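Local coordinates for protein AAC3-I (Uncultured bacterium, PDB 5HMN) that probably acetylates aminoglycoside antibiotics as a GNAT-family N-acetyltransferase using acetyl-coenzyme A as donor, thereby conferring resistance, at residues 53-58 and 109-114; 103-108 and 135-140. All coordinates share one frame; numbering follows the deposited sequence.

Contact 1. Residues 53-58 and 109-114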
ATOM      1  N   TYR C  53      -9.566   3.363   6.243  1.00 38.28           N
ATOM      2  CA  TYR C  53      -8.785   2.426   5.445  1.00 36.56           C
ATOM      3  C   TYR C  53      -7.887   1.484   6.248  1.00 42.73           C
ATOM      4  O   TYR C  53      -7.446   0.456   5.733  1.00 45.91           O
ATOM      5  CB  TYR C  53      -7.933   3.203   4.437  1.00 42.52           C
ATOM      6  CG  TYR C  53      -6.951   4.163   5.070  1.00 62.93           C
ATOM      7  CD1 TYR C  53      -5.647   3.774   5.345  1.00 76.51           C
ATOM      8  CD2 TYR C  53      -7.327   5.463   5.386  1.00 85.72           C
ATOM      9  CE1 TYR C  53      -4.747   4.649   5.920  1.00 75.84           C
ATOM     10  CE2 TYR C  53      -6.433   6.345   5.962  1.00 78.46           C
ATOM     11  CZ  TYR C  53      -5.145   5.931   6.226  1.00 85.96           C
ATOM     12  OH  TYR C  53      -4.254   6.808   6.796  1.00 98.01           O
ATOM     13  N   PHE C  54      -7.608   1.824   7.504  1.00 36.53           N
ATOM     14  CA  PHE C  54      -6.708   0.991   8.304  1.00 32.46           C
ATOM     15  C   PHE C  54      -7.447  -0.164   8.972  1.00 34.54           C
ATOM     16  O   PHE C  54      -8.535   0.014   9.516  1.00 37.54           O
ATOM     17  CB  PHE C  54      -5.986   1.830   9.364  1.00 37.84           C
ATOM     18  CG  PHE C  54      -4.970   1.051  10.161  1.00 34.66           C
ATOM     19  CD1 PHE C  54      -3.793   0.621   9.574  1.00 39.70           C
ATOM     20  CD2 PHE C  54      -5.197   0.743  11.496  1.00 40.06           C
ATOM     21  CE1 PHE C  54      -2.852  -0.096  10.297  1.00 34.33           C
ATOM     22  CE2 PHE C  54      -4.263   0.028  12.229  1.00 35.61           C
ATOM     23  CZ  PHE C  54      -3.087  -0.395  11.628  1.00 35.65           C
ATOM     24  N   ILE C  55      -6.845  -1.352   8.918  1.00 33.66           N
ATOM     25  CA  ILE C  55      -7.416  -2.545   9.536  1.00 32.36           C
ATOM     26  C   ILE C  55      -6.376  -3.251  10.406  1.00 33.08           C
ATOM     27  O   ILE C  55      -5.288  -3.596   9.941  1.00 30.31           O
ATOM     28  CB  ILE C  55      -7.946  -3.541   8.478  1.00 43.76           C
ATOM     29  CG1 ILE C  55      -9.048  -2.896   7.634  1.00 44.19           C
ATOM     30  CG2 ILE C  55      -8.458  -4.811   9.146  1.00 42.46           C
ATOM     31  CD1 ILE C  55      -9.562  -3.779   6.513  1.00 42.14           C
ATOM     32  N   ALA C  56      -6.715  -3.462  11.672  1.00 31.02           N
ATOM     33  CA  ALA C  56      -5.829  -4.170  12.590  1.00 30.13           C
ATOM     34  C   ALA C  56      -6.541  -5.366  13.200  1.00 25.50           C
ATOM     35  O   ALA C  56      -7.581  -5.214  13.836  1.00 27.03           O
ATOM     36  CB  ALA C  56      -5.332  -3.234  13.682  1.00 31.60           C
ATOM     37  N   LEU C  57      -5.988  -6.557  12.993  1.00 29.24           N
ATOM     38  CA  LEU C  57      -6.569  -7.778  13.541  1.00 30.31           C
ATOM     39  C   LEU C  57      -5.642  -8.387  14.584  1.00 36.34           C
ATOM     40  O   LEU C  57      -4.422  -8.392  14.418  1.00 29.21           O
ATOM     41  CB  LEU C  57      -6.841  -8.804  12.434  1.00 30.74           C
ATOM     42  CG  LEU C  57      -7.716  -8.371  11.257  1.00 34.00           C
ATOM     43  CD1 LEU C  57      -7.913  -9.529  10.290  1.00 30.10           C
ATOM     44  CD2 LEU C  57      -9.055  -7.843  11.744  1.00 32.93           C
ATOM     45  N   ALA C  58      -6.227  -8.911  15.655  1.00 26.77           N
ATOM     46  CA  ALA C  58      -5.451  -9.577  16.693  1.00 28.33           C
ATOM     47  C   ALA C  58      -5.985 -10.976  16.957  1.00 31.86           C
ATOM     48  O   ALA C  58      -7.193 -11.185  17.034  1.00 33.41           O
ATOM     49  CB  ALA C  58      -5.463  -8.755  17.976  1.00 31.47           C
ATOM     50  N   LYS C 109     -10.654 -11.672   4.775  1.00 32.56           N
ATOM     51  CA  LYS C 109     -11.477 -11.936   3.596  1.00 38.71           C
ATOM     52  C   LYS C 109     -12.933 -11.549   3.824  1.00 42.59           C
ATOM     53  O   LYS C 109     -13.526 -10.831   3.021  1.00 36.68           O
ATOM     54  CB  LYS C 109     -11.400 -13.412   3.201  1.00 42.91           C
ATOM     55  CG  LYS C 109     -10.076 -13.839   2.590  1.00 41.14           C
ATOM     56  CD  LYS C 109     -10.133 -15.296   2.158  1.00 52.25           C
ATOM     57  CE  LYS C 109      -8.841 -15.728   1.486  1.00 55.81           C
ATOM     58  NZ  LYS C 109      -8.906 -17.136   1.004  1.00 66.41           N
ATOM     59  N   GLU C 110     -13.517 -12.034   4.919  1.00 44.77           N
ATOM     60  CA  GLU C 110     -14.918 -11.737   5.209  1.00 58.34           C
ATOM     61  C   GLU C 110     -15.099 -10.261   5.562  1.00 41.52           C
ATOM     62  O   GLU C 110     -16.177  -9.700   5.383  1.00 45.74           O
ATOM     63  CB  GLU C 110     -15.447 -12.633   6.333  1.00 45.59           C
ATOM     64  CG  GLU C 110     -14.751 -12.460   7.662  1.00 62.82           C
ATOM     65  CD  GLU C 110     -15.291 -13.399   8.728  1.00 79.74           C
ATOM     66  OE1 GLU C 110     -15.241 -14.630   8.523  1.00 79.71           O
ATOM     67  OE2 GLU C 110     -15.768 -12.902   9.770  1.00 85.67           O
ATOM     68  N   LEU C 111     -14.034  -9.629   6.048  1.00 44.98           N
ATOM     69  CA  LEU C 111     -14.054  -8.189   6.271  1.00 42.42           C
ATOM     70  C   LEU C 111     -13.974  -7.447   4.941  1.00 47.36           C
ATOM     71  O   LEU C 111     -14.596  -6.399   4.762  1.00 46.45           O
ATOM     72  CB  LEU C 111     -12.904  -7.761   7.181  1.00 49.62           C
ATOM     73  CG  LEU C 111     -13.094  -7.955   8.685  1.00 50.31           C
ATOM     74  CD1 LEU C 111     -11.852  -7.499   9.428  1.00 53.10           C
ATOM     75  CD2 LEU C 111     -14.316  -7.198   9.171  1.00 53.32           C
ATOM     76  N   GLY C 112     -13.209  -8.004   4.010  1.00 39.09           N
ATOM     77  CA  GLY C 112     -13.041  -7.400   2.700  1.00 51.52           C
ATOM     78  C   GLY C 112     -14.302  -7.475   1.861  1.00 47.77           C
ATOM     79  O   GLY C 112     -14.681  -6.501   1.206  1.00 45.63           O
ATOM     80  N   ALA C 113     -14.949  -8.635   1.882  1.00 42.48           N
ATOM     81  CA  ALA C 113     -16.190  -8.842   1.139  1.00 55.59           C
ATOM     82  C   ALA C 113     -17.291  -7.909   1.633  1.00 58.98           C
ATOM     83  O   ALA C 113     -18.125  -7.453   0.853  1.00 59.42           O
ATOM     84  CB  ALA C 113     -16.637 -10.293   1.245  1.00 45.14           C
ATOM     85  N   ALA C 114     -17.285  -7.632   2.934  1.00 54.01           N
ATOM     86  CA  ALA C 114     -18.243  -6.709   3.526  1.00 62.19           C
ATOM     87  C   ALA C 114     -17.929  -5.269   3.127  1.00 69.74           C
ATOM     88  O   ALA C 114     -18.820  -4.420   3.092  1.00 64.51           O
ATOM     89  CB  ALA C 114     -18.251  -6.850   5.039  1.00 53.23           C
TER

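Contact 2. Residues 103-108 and 135-140. With COA (coenzyme A), chain J.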
ATOM      1  N   ALA C 103      -6.307 -18.216   9.879  1.00 32.91           N
ATOM      2  CA  ALA C 103      -7.526 -17.694  10.493  1.00 43.48           C
ATOM      3  C   ALA C 103      -7.584 -16.175  10.402  1.00 37.11           C
ATOM      4  O   ALA C 103      -8.650 -15.595  10.197  1.00 35.19           O
ATOM      5  CB  ALA C 103      -7.623 -18.144  11.947  1.00 45.50           C
ATOM      6  N   LEU C 104      -6.433 -15.528  10.554  1.00 29.70           N
ATOM      7  CA  LEU C 104      -6.356 -14.078  10.429  1.00 29.75           C
ATOM      8  C   LEU C 104      -6.720 -13.620   9.013  1.00 32.52           C
ATOM      9  O   LEU C 104      -7.452 -12.652   8.828  1.00 30.38           O
ATOM     10  CB  LEU C 104      -4.953 -13.588  10.793  1.00 30.71           C
ATOM     11  CG  LEU C 104      -4.610 -13.605  12.282  1.00 26.29           C
ATOM     12  CD1 LEU C 104      -3.116 -13.424  12.485  1.00 23.92           C
ATOM     13  CD2 LEU C 104      -5.380 -12.510  13.000  1.00 30.45           C
ATOM     14  N   ILE C 105      -6.205 -14.327   8.019  1.00 32.58           N
ATOM     15  CA  ILE C 105      -6.454 -13.969   6.626  1.00 32.83           C
ATOM     16  C   ILE C 105      -7.896 -14.283   6.246  1.00 27.88           C
ATOM     17  O   ILE C 105      -8.528 -13.539   5.498  1.00 36.62           O
ATOM     18  CB  ILE C 105      -5.471 -14.693   5.688  1.00 29.42           C
ATOM     19  CG1 ILE C 105      -4.041 -14.245   6.003  1.00 28.62           C
ATOM     20  CG2 ILE C 105      -5.796 -14.408   4.223  1.00 34.59           C
ATOM     21  CD1 ILE C 105      -2.976 -14.930   5.191  1.00 43.91           C
ATOM     22  N   GLU C 106      -8.423 -15.379   6.786  1.00 30.29           N
ATOM     23  CA  GLU C 106      -9.815 -15.744   6.553  1.00 31.48           C
ATOM     24  C   GLU C 106     -10.742 -14.656   7.088  1.00 46.35           C
ATOM     25  O   GLU C 106     -11.765 -14.340   6.479  1.00 48.40           O
ATOM     26  CB  GLU C 106     -10.138 -17.091   7.204  1.00 47.57           C
ATOM     27  CG  GLU C 106     -11.586 -17.522   7.050  1.00 66.95           C
ATOM     28  CD  GLU C 106     -11.792 -18.998   7.331  1.00 95.54           C
ATOM     29  OE1 GLU C 106     -11.192 -19.512   8.301  1.00 99.65           O
ATOM     30  OE2 GLU C 106     -12.550 -19.646   6.577  1.00103.00           O
ATOM     31  N   LYS C 107     -10.366 -14.080   8.225  1.00 34.21           N
ATOM     32  CA  LYS C 107     -11.108 -12.978   8.823  1.00 36.96           C
ATOM     33  C   LYS C 107     -11.022 -11.731   7.954  1.00 29.24           C
ATOM     34  O   LYS C 107     -12.000 -10.997   7.806  1.00 38.88           O
ATOM     35  CB  LYS C 107     -10.578 -12.678  10.223  1.00 45.82           C
ATOM     36  CG  LYS C 107     -11.152 -11.430  10.862  1.00 28.99           C
ATOM     37  CD  LYS C 107     -12.594 -11.631  11.272  1.00 38.60           C
ATOM     38  CE  LYS C 107     -13.106 -10.425  12.040  1.00 66.00           C
ATOM     39  NZ  LYS C 107     -14.523 -10.602  12.459  1.00 79.53           N
ATOM     40  N   LEU C 108      -9.849 -11.494   7.379  1.00 29.75           N
ATOM     41  CA  LEU C 108      -9.646 -10.326   6.529  1.00 33.03           C
ATOM     42  C   LEU C 108     -10.473 -10.443   5.249  1.00 32.72           C
ATOM     43  O   LEU C 108     -10.940  -9.441   4.711  1.00 42.86           O
ATOM     44  CB  LEU C 108      -8.163 -10.157   6.195  1.00 30.39           C
ATOM     45  CG  LEU C 108      -7.777  -8.845   5.507  1.00 27.65           C
ATOM     46  CD1 LEU C 108      -8.132  -7.660   6.394  1.00 24.61           C
ATOM     47  CD2 LEU C 108      -6.300  -8.834   5.159  1.00 33.17           C
ATOM     48  N   ALA C 135       5.152 -20.201   1.723  1.00 47.94           N
ATOM     49  CA  ALA C 135       4.333 -21.409   1.658  1.00 57.85           C
ATOM     50  C   ALA C 135       2.892 -21.077   2.025  1.00 53.54           C
ATOM     51  O   ALA C 135       1.950 -21.635   1.460  1.00 61.65           O
ATOM     52  CB  ALA C 135       4.882 -22.487   2.574  1.00 50.83           C
ATOM     53  N   LEU C 136       2.735 -20.162   2.978  1.00 52.30           N
ATOM     54  CA  LEU C 136       1.424 -19.685   3.398  1.00 52.56           C
ATOM     55  C   LEU C 136       0.729 -18.907   2.288  1.00 47.92           C
ATOM     56  O   LEU C 136      -0.449 -19.105   2.019  1.00 54.26           O
ATOM     57  CB  LEU C 136       1.552 -18.799   4.642  1.00 48.78           C
ATOM     58  CG  LEU C 136       0.282 -18.099   5.129  1.00 46.05           C
ATOM     59  CD1 LEU C 136      -0.622 -19.063   5.872  1.00 54.67           C
ATOM     60  CD2 LEU C 136       0.627 -16.899   6.002  1.00 44.70           C
ATOM     61  N   TYR C 137       1.457 -18.001   1.653  1.00 43.71           N
ATOM     62  CA  TYR C 137       0.860 -17.153   0.635  1.00 41.39           C
ATOM     63  C   TYR C 137       0.613 -17.907  -0.674  1.00 38.53           C
ATOM     64  O   TYR C 137      -0.321 -17.587  -1.410  1.00 50.28           O
ATOM     65  CB  TYR C 137       1.745 -15.932   0.387  1.00 45.75           C
ATOM     66  CG  TYR C 137       1.805 -14.993   1.570  1.00 46.18           C
ATOM     67  CD1 TYR C 137       0.722 -14.861   2.431  1.00 40.01           C
ATOM     68  CD2 TYR C 137       2.943 -14.246   1.831  1.00 47.97           C
ATOM     69  CE1 TYR C 137       0.772 -14.004   3.516  1.00 47.96           C
ATOM     70  CE2 TYR C 137       3.002 -13.386   2.913  1.00 47.01           C
ATOM     71  CZ  TYR C 137       1.914 -13.271   3.752  1.00 43.80           C
ATOM     72  OH  TYR C 137       1.971 -12.417   4.830  1.00 52.75           O
ATOM     73  N   SER C 138       1.444 -18.906  -0.959  1.00 39.53           N
ATOM     74  CA  SER C 138       1.320 -19.662  -2.210  1.00 44.86           C
ATOM     75  C   SER C 138       0.053 -20.516  -2.233  1.00 50.53           C
ATOM     76  O   SER C 138      -0.506 -20.786  -3.299  1.00 53.39           O
ATOM     77  CB  SER C 138       2.547 -20.549  -2.429  1.00 47.58           C
ATOM     78  OG  SER C 138       3.728 -19.772  -2.516  1.00 48.26           O
ATOM     79  N   LYS C 139      -0.395 -20.932  -1.054  1.00 42.84           N
ATOM     80  CA  LYS C 139      -1.599 -21.743  -0.929  1.00 47.01           C
ATOM     81  C   LYS C 139      -2.869 -20.903  -1.087  1.00 51.72           C
ATOM     82  O   LYS C 139      -3.903 -21.407  -1.525  1.00 46.46           O
ATOM     83  CB  LYS C 139      -1.621 -22.464   0.425  1.00 68.43           C
ATOM     84  CG  LYS C 139      -1.941 -21.546   1.595  1.00 82.06           C
ATOM     85  CD  LYS C 139      -1.703 -22.170   2.957  1.00 87.05           C
ATOM     86  CE  LYS C 139      -2.677 -21.587   3.977  1.00 88.34           C
ATOM     87  NZ  LYS C 139      -3.267 -22.627   4.867  1.00 88.16           N
ATOM     88  N   LEU C 140      -2.788 -19.620  -0.739  1.00 52.93           N
ATOM     89  CA  LEU C 140      -3.974 -18.767  -0.711  1.00 45.96           C
ATOM     90  C   LEU C 140      -4.126 -17.916  -1.961  1.00 45.77           C
ATOM     91  O   LEU C 140      -5.243 -17.588  -2.361  1.00 51.21           O
ATOM     92  CB  LEU C 140      -3.944 -17.862   0.517  1.00 47.57           C
ATOM     93  CG  LEU C 140      -4.182 -18.539   1.863  1.00 62.27           C
ATOM     94  CD1 LEU C 140      -4.019 -17.529   2.977  1.00 71.69           C
ATOM     95  CD2 LEU C 140      -5.568 -19.167   1.907  1.00 62.47           C
TER
HETATM   96  N1A COA J 500       6.996 -24.304   6.616  0.50 63.99           N
HETATM   97  C2A COA J 500       6.250 -24.810   5.599  0.50 57.83           C
HETATM   98  N3A COA J 500       4.961 -24.496   5.410  0.50 53.22           N
HETATM   99  C4A COA J 500       4.398 -23.634   6.267  0.50 58.76           C
HETATM  100  C5A COA J 500       5.104 -23.129   7.286  0.50 55.50           C
HETATM  101  C6A COA J 500       6.414 -23.471   7.466  0.50 58.61           C
HETATM  102  N6A COA J 500       7.402 -23.103   8.411  0.50 56.62           N
HETATM  103  N7A COA J 500       4.308 -22.328   7.970  0.50 55.27           N
HETATM  104  C8A COA J 500       3.095 -22.351   7.397  0.50 59.33           C
HETATM  105  N9A COA J 500       3.165 -23.160   6.342  0.50 59.41           N
HETATM  106  C1B COA J 500       2.160 -23.465   5.461  0.50 63.86           C
HETATM  107  C2B COA J 500       1.658 -24.660   5.647  0.50 61.26           C
HETATM  108  O2B COA J 500       1.080 -25.111   4.401  0.50 54.44           O
HETATM  109  C3B COA J 500       0.501 -24.448   6.604  0.50 60.80           C
HETATM  110  O3B COA J 500      -0.426 -25.373   6.540  0.50 62.21           O
HETATM  111  P3B COA J 500      -0.270 -26.775   7.228  0.50 75.08           P
HETATM  112  O7A COA J 500      -1.588 -27.409   7.164  0.50 74.04           O
HETATM  113  O8A COA J 500       0.678 -27.572   6.466  0.50 75.68           O
HETATM  114  O9A COA J 500       0.223 -26.722   8.630  0.50 71.50           O
HETATM  115  C4B COA J 500      -0.027 -23.059   6.068  0.50 55.84           C
HETATM  116  O4B COA J 500       0.976 -22.389   5.631  0.50 48.61           O
HETATM  117  C5B COA J 500      -0.699 -22.268   7.209  0.50 53.80           C
HETATM  118  O5B COA J 500       0.070 -22.221   8.378  0.50 54.70           O
HETATM  119  P1A COA J 500      -0.392 -21.336   9.561  0.50 41.33           P
HETATM  120  O1A COA J 500      -0.332 -22.140  10.741  0.50 43.46           O
HETATM  121  O2A COA J 500      -1.721 -20.883   9.332  0.50 30.75           O
HETATM  122  O3A COA J 500       0.671 -20.262   9.727  0.50 39.25           O
HETATM  123  P2A COA J 500       1.180 -19.666  11.050  0.50 38.88           P
HETATM  124  O4A COA J 500       0.100 -19.432  11.920  0.50 37.60           O
HETATM  125  O5A COA J 500       2.135 -20.539  11.610  0.50 40.45           O
HETATM  126  O6A COA J 500       2.023 -18.407  10.743  0.50 38.99           O
HETATM  127  CBP COA J 500       3.603 -16.980   9.734  0.50 36.71           C
HETATM  128  CCP COA J 500       2.745 -18.251   9.597  0.50 34.75           C
HETATM  129  CDP COA J 500       2.721 -15.775   9.997  0.50 37.93           C
HETATM  130  CEP COA J 500       4.360 -16.716   8.420  0.50 48.39           C
HETATM  131  CAP COA J 500       4.570 -17.207  10.861  0.50 38.46           C
HETATM  132  OAP COA J 500       5.484 -18.122  10.435  0.50 43.85           O
HETATM  133  C9P COA J 500       5.318 -15.967  11.249  0.50 42.46           C
HETATM  134  O9P COA J 500       4.863 -15.192  11.994  0.50 40.23           O
HETATM  135  N8P COA J 500       6.616 -15.718  10.757  0.50 42.26           N
HETATM  136  C7P COA J 500       7.372 -14.594  11.122  0.50 42.54           C
HETATM  137  C6P COA J 500       7.020 -13.269  10.421  0.50 50.43           C
HETATM  138  C5P COA J 500       6.680 -13.323   8.914  0.50 56.93           C
HETATM  139  O5P COA J 500       7.342 -13.958   8.126  0.50 57.06           O
HETATM  140  N4P COA J 500       5.545 -12.556   8.493  0.50 51.26           N
HETATM  141  C3P COA J 500       5.064 -12.471   7.155  0.50 50.58           C
HETATM  142  C2P COA J 500       4.802 -11.004   6.726  0.50 63.14           C
HETATM  143  S1P COA J 500       3.958 -10.983   5.152  0.50 55.48           S

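Contact 1. Residues 53-58 and 109-114
Helix-on-sheet packing of the GNAT fold brings Ile55 and Leu57, on strand 54-61, against Leu111 of helix 100-115. The link is apolar and narrow, 99 Å² counted over both sides, and more than half of that belongs to Leu111. One methyl does the work: Leu111 CD1 lies 3.6 Å from Leu57 CD2 and 4.3 Å from Ile55 CG2, so the helix residue meets two side chains that stand two positions apart on the strand. The two leucine side chains run alongside one another, pointing opposite ways, instead of meeting end to end. In Leu57, CG lies opposite the carbonyl carbon (chi1 -56°), which swings the branch out beside the backbone N. The CA atoms of Ile55 and Leu111 are 9.3 Å apart, a spacing bridged by side chains alone. Strand alternation explains the pattern, because Ile55 and Leu57 turn toward this helix whereas Phe54 and Ala56 pack on helix 42-49 across the sheet. The helix is the one that follows the coenzyme A pyrophosphate loop in this family, and Leu57 also touches its Leu104 and Lys107. Gln9 of strand 5-9 contacts both Leu57 and Leu111.

Contact 2. Residues 103-108 and 135-140
Ile105, in segment 103-108 of helix 100-115, meets Leu136, Tyr137 and Leu140, in segment 135-140 of helix 131-140, through its methyl CD1; CG2 adds a second touch on Leu140. Toward Leu140 the approach is tip to tip, with Ile105 CD1 3.6 Å from Leu140 CD1, and the same leucine methyl lies 3.8 Å from Ile105 CG2, so that methyl touches both branches of the isoleucine. Leu136 is also met tip to tip, more loosely, at 4.2 Å from Ile105 CD1 to Leu136 CD2. Tyr137 takes part differently: Ile105 CD1 comes to the edge of the ring, near its plane, 4.2 Å from CE1. The coenzyme A sulfur S1P lies in the ring plane, 3.4 Å from Tyr137 CE2. With chi1 at 174°, Leu136 CG stands opposite the backbone N, and its methyls divide between Ile105 and the cofactor, CD1 lying 3.5 Å from coenzyme A C5B. Leu136 and Tyr137 thus line the coenzyme A pocket of the GNAT fold, and Ile105 packs against that wall. The segment axes come within 12.3 Å, at 40° between N-to-C directions. Leu89 of strand 82-91 touches Ile105 and Tyr137, Val122 and Ala124 of strand 119-124 pack on Tyr137, and Ile151 of the second subunit packs on Leu140.

In the fold
Helix 100-115 is common to both contacts, whose centres lie 13 Å apart. Contact 1 uses its C-terminal part against strand 54-61, and contact 2 an earlier turn against helix 131-140. The two also touch directly: Leu57 CD1 lies 3.5 Å from Leu104 O, and Ile55 CG2 packs on Leu108 CD1. Both are mostly buried and purely apolar across their segments, though each includes a partly exposed leucine, Leu111 or Leu140. Their surroundings differ. Contact 1 joins helix to sheet, with the side chain of Leu57 about 12 Å from coenzyme A, whereas contact 2 joins two helices and includes residues of the cofactor pocket itself.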